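Putative mandelate racemase/muconate lactonizing enzyme (Bordetella bronchiseptica, PDB 3DDM) is of unassigned function but belongs to the enolase superfamily, pairing an enolase-like N-terminal domain with a TIM-barrel C-terminal domain. Local coordinates at residues 70-73 / 74-78; 258-262 / 263-267. The protein carries 1 engineered substitution. All blocks are in the same frame, centred on the assembly; numbering follows the deposited sequence.

Contact 1: 70-73 / 74-78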
# COMPACT_ATOMS: atom_id res chain seq x y z
N ALA A 70 -4.93 11.65 -4.70
CA ALA A 70 -5.84 12.78 -4.66
C ALA A 70 -7.25 12.23 -4.43
O ALA A 70 -8.02 12.82 -3.68
CB ALA A 70 -5.78 13.54 -5.97
N ARG A 71 -7.58 11.10 -5.04
CA ARG A 71 -8.89 10.50 -4.85
C ARG A 71 -9.07 10.12 -3.38
O ARG A 71 -10.12 10.36 -2.80
CB ARG A 71 -9.08 9.25 -5.71
CG ARG A 71 -9.33 9.52 -7.19
CD ARG A 71 -10.57 10.41 -7.39
NE ARG A 71 -11.86 9.69 -7.30
CZ ARG A 71 -13.05 10.29 -7.18
NH1 ARG A 71 -13.13 11.62 -7.13
NH2 ARG A 71 -14.15 9.56 -7.12
N LEU A 72 -8.04 9.51 -2.79
CA LEU A 72 -8.11 9.12 -1.39
C LEU A 72 -8.45 10.31 -0.50
O LEU A 72 -9.28 10.19 0.41
CB LEU A 72 -6.78 8.51 -0.92
CG LEU A 72 -6.52 7.05 -1.30
CD1 LEU A 72 -5.20 6.61 -0.71
CD2 LEU A 72 -7.65 6.18 -0.78
N VAL A 73 -7.81 11.44 -0.78
CA VAL A 73 -8.04 12.65 -0.00
C VAL A 73 -9.48 13.14 -0.11
O VAL A 73 -10.10 13.49 0.90
CB VAL A 73 -7.08 13.79 -0.45
CG1 VAL A 73 -7.50 15.12 0.17
CG2 VAL A 73 -5.67 13.45 -0.03
N GLU A 74 -10.02 13.15 -1.32
CA GLU A 74 -11.39 13.62 -1.53
C GLU A 74 -12.49 12.60 -1.20
O GLU A 74 -13.54 12.98 -0.71
CB GLU A 74 -11.55 14.13 -2.97
CG GLU A 74 -10.64 15.32 -3.30
CD GLU A 74 -10.86 15.90 -4.70
OE1 GLU A 74 -10.91 15.12 -5.69
OE2 GLU A 74 -10.97 17.15 -4.83
N THR A 75 -12.25 11.31 -1.45
CA THR A 75 -13.29 10.31 -1.17
C THR A 75 -13.22 9.61 0.19
O THR A 75 -14.23 9.07 0.64
CB THR A 75 -13.31 9.20 -2.26
OG1 THR A 75 -12.14 8.39 -2.14
CG2 THR A 75 -13.36 9.81 -3.65
N VAL A 76 -12.07 9.62 0.84
CA VAL A 76 -11.95 8.94 2.13
C VAL A 76 -11.61 9.82 3.32
O VAL A 76 -12.27 9.74 4.36
CB VAL A 76 -10.91 7.81 2.03
CG1 VAL A 76 -10.54 7.29 3.42
CG2 VAL A 76 -11.47 6.69 1.17
N LEU A 77 -10.59 10.65 3.19
CA LEU A 77 -10.18 11.51 4.28
C LEU A 77 -11.03 12.77 4.43
O LEU A 77 -11.27 13.22 5.54
CB LEU A 77 -8.72 11.91 4.10
CG LEU A 77 -7.73 10.76 3.93
CD1 LEU A 77 -6.42 11.33 3.42
CD2 LEU A 77 -7.53 10.03 5.24
N ALA A 78 -11.48 13.34 3.31
CA ALA A 78 -12.28 14.57 3.36
C ALA A 78 -13.52 14.42 4.24
O ALA A 78 -13.75 15.23 5.14
CB ALA A 78 -12.68 15.00 1.95
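The guanidinium of Arg71 has the methyl CG2 of Thr75 over the centre of one face, 3.5 Å above its plane, while Glu74 OE1 stands obliquely to the group, its charge 4.4 Å from Arg71 NH1 and beyond salt-bridge range. Arg71 reaches this place by bending twice, at chi2 (-58°) and again at chi3, which brings the guanidinium over the Thr75 methyl, the two side chains crossing at about a right angle. The same threonine grips the backbone of Arg71: with OG1 set between its own N and carbonyl carbon, Thr75 OG1 donates to Arg71 O at 2.9 Å from above the carbonyl plane, and Thr75 N reaches that oxygen at 2.7 Å. One carbonyl therefore takes two donors from one residue.

From the next carbonyl on, the helix widens. Leu72 O accepts both Val76 N, at 2.9 Å, and Leu77 N, at 3.1 Å, and Ala78 N bonds to Val73 O, so the spacing passes from four residues to five, a pi-type turn inside helix 65-81. On the buried side Val73 CG2 meets Leu77 CD1 at 4.1 Å; both side chains also pack on Ala116 of helix 110-131, while Arg71 and Thr75 pack on Cys64 of the second subunit.

Glu74 OE2 is tied by a hydrogen bond to the backbone N of Ala17 in strand 14-23, while OE1 faces Arg71 obliquely. At their separation the opposite charges of Arg71 and Glu74 may still attract each other, but they form no salt bridge.

Contact 2: 258-262 / 263-267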
# COMPACT_ATOMS: atom_id res chain seq x y z
N GLU A 258 13.33 8.11 4.80
CA GLU A 258 12.50 8.25 3.62
C GLU A 258 11.45 7.15 3.67
O GLU A 258 10.29 7.36 3.32
CB GLU A 258 13.34 8.07 2.35
CG GLU A 258 13.20 9.15 1.31
CD GLU A 258 11.78 9.30 0.78
OE1 GLU A 258 11.25 8.33 0.18
OE2 GLU A 258 11.18 10.39 0.96
N ASN A 259 11.85 5.97 4.13
CA ASN A 259 10.94 4.84 4.18
C ASN A 259 10.66 4.22 5.54
O ASN A 259 10.55 3.01 5.67
CB ASN A 259 11.40 3.78 3.20
CG ASN A 259 11.37 4.29 1.79
OD1 ASN A 259 12.40 4.45 1.16
ND2 ASN A 259 10.17 4.59 1.31
N ILE A 260 10.54 5.08 6.54
CA ILE A 260 10.20 4.67 7.88
C ILE A 260 8.96 5.53 8.12
O ILE A 260 9.00 6.74 7.90
CB ILE A 260 11.32 5.00 8.88
CG1 ILE A 260 12.58 4.21 8.52
CG2 ILE A 260 10.89 4.65 10.31
CD1 ILE A 260 13.76 4.49 9.43
N ALA A 261 7.86 4.92 8.54
CA ALA A 261 6.62 5.65 8.80
C ALA A 261 5.99 5.16 10.09
O ALA A 261 6.13 4.00 10.46
CB ALA A 261 5.66 5.46 7.65
N GLY A 262 5.28 6.05 10.78
CA GLY A 262 4.66 5.64 12.02
C GLY A 262 5.53 5.92 13.23
O GLY A 262 6.76 5.88 13.16
N VAL A 263 4.87 6.20 14.35
CA VAL A 263 5.55 6.51 15.59
C VAL A 263 6.38 5.34 16.12
O VAL A 263 7.51 5.53 16.57
CB VAL A 263 4.53 6.94 16.66
CG1 VAL A 263 3.35 5.96 16.64
CG2 VAL A 263 5.19 6.98 18.02
N ALA A 264 5.81 4.14 16.07
CA ALA A 264 6.53 2.96 16.55
C ALA A 264 7.80 2.66 15.74
O ALA A 264 8.80 2.22 16.30
CB ALA A 264 5.61 1.75 16.53
N ALA A 265 7.77 2.91 14.44
CA ALA A 265 8.93 2.62 13.60
C ALA A 265 10.12 3.52 13.92
O ALA A 265 11.27 3.08 13.91
CB ALA A 265 8.57 2.72 12.13
N PHE A 266 9.85 4.79 14.21
CA PHE A 266 10.92 5.72 14.54
C PHE A 266 11.50 5.42 15.93
O PHE A 266 12.70 5.57 16.13
CB PHE A 266 10.43 7.17 14.44
CG PHE A 266 10.46 7.70 13.03
CD1 PHE A 266 11.67 8.07 12.45
CD2 PHE A 266 9.31 7.74 12.26
CE1 PHE A 266 11.73 8.46 11.11
CE2 PHE A 266 9.36 8.12 10.92
CZ PHE A 266 10.57 8.48 10.34
N GLU A 267 10.65 4.99 16.86
CA GLU A 267 11.15 4.66 18.20
C GLU A 267 12.14 3.49 18.06
O GLU A 267 13.18 3.46 18.74
CB GLU A 267 10.01 4.26 19.14
CG GLU A 267 8.98 5.35 19.39
CD GLU A 267 7.88 4.90 20.36
OE1 GLU A 267 7.51 3.70 20.33
OE2 GLU A 267 7.39 5.75 21.14
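Ile260 and Phe266 form the dense part of this contact, where the loop after strand 254-256 turns into helix 263-272. The methyl CG2 of Ile260 sits over the centre of the Phe266 ring, 3.7 Å from its centroid and 7° off the ring normal, a CH-pi contact with almost direct overlap. CG2 lies anti to the backbone N of Ile260, whereas the CG1 branch takes the place beside that N; the branch next to the main-chain carbonyl is thus the one that meets the ring. The same methyl touches Ala265 CB at 3.5 Å, so one methyl touches both the ring face and Ala265. Ala265 CB also rests 3.2 Å from Ala261 O. Near the ring plane, Gly262 O meets the edge of Phe266, 3.3 Å from CD2, and Pro280 packs against the phenylalanine from a nearby loop. Beside this edge Phe266 N donates to the same Gly262 O at 3.4 Å, a weak bond.

The other side is looser. Val263 and Ala264 lie at the surface, and Val263 merely touches the glycine backbone through CB and CG1, with Gly262 C 3.7 Å from Val263 CB. Gly262 itself has phi 93° with psi 149°, and such a positive phi is one that glycine takes readily.

Gly262 occupies the N-cap, and Ile260, two before the cap, packs on Ala265 and Phe266 of the first helical turn. The arrangement belongs to a beta-alpha connection of a TIM barrel, in which a loop leaves a core strand and enters the next outer helix.

Contact 1 and contact 2 belong to the two different domains of one chain, the first in helix 65-81 of the N-terminal domain and the second at a loop-to-helix junction of the barrel. Their centres are 23 Å apart and their nearest atoms about 14 Å, so they do not touch. What they share is the second subunit: in contact 1 Leu72 packs on its Pro62, while in contact 2 the interface is reached through Glu258 and Asn259, upstream of the packed residues, which pack on Gln106 and Ile105 of that subunit respectively. Glu258 also forms a salt bridge with Lys284, in the loop after strand 275-278.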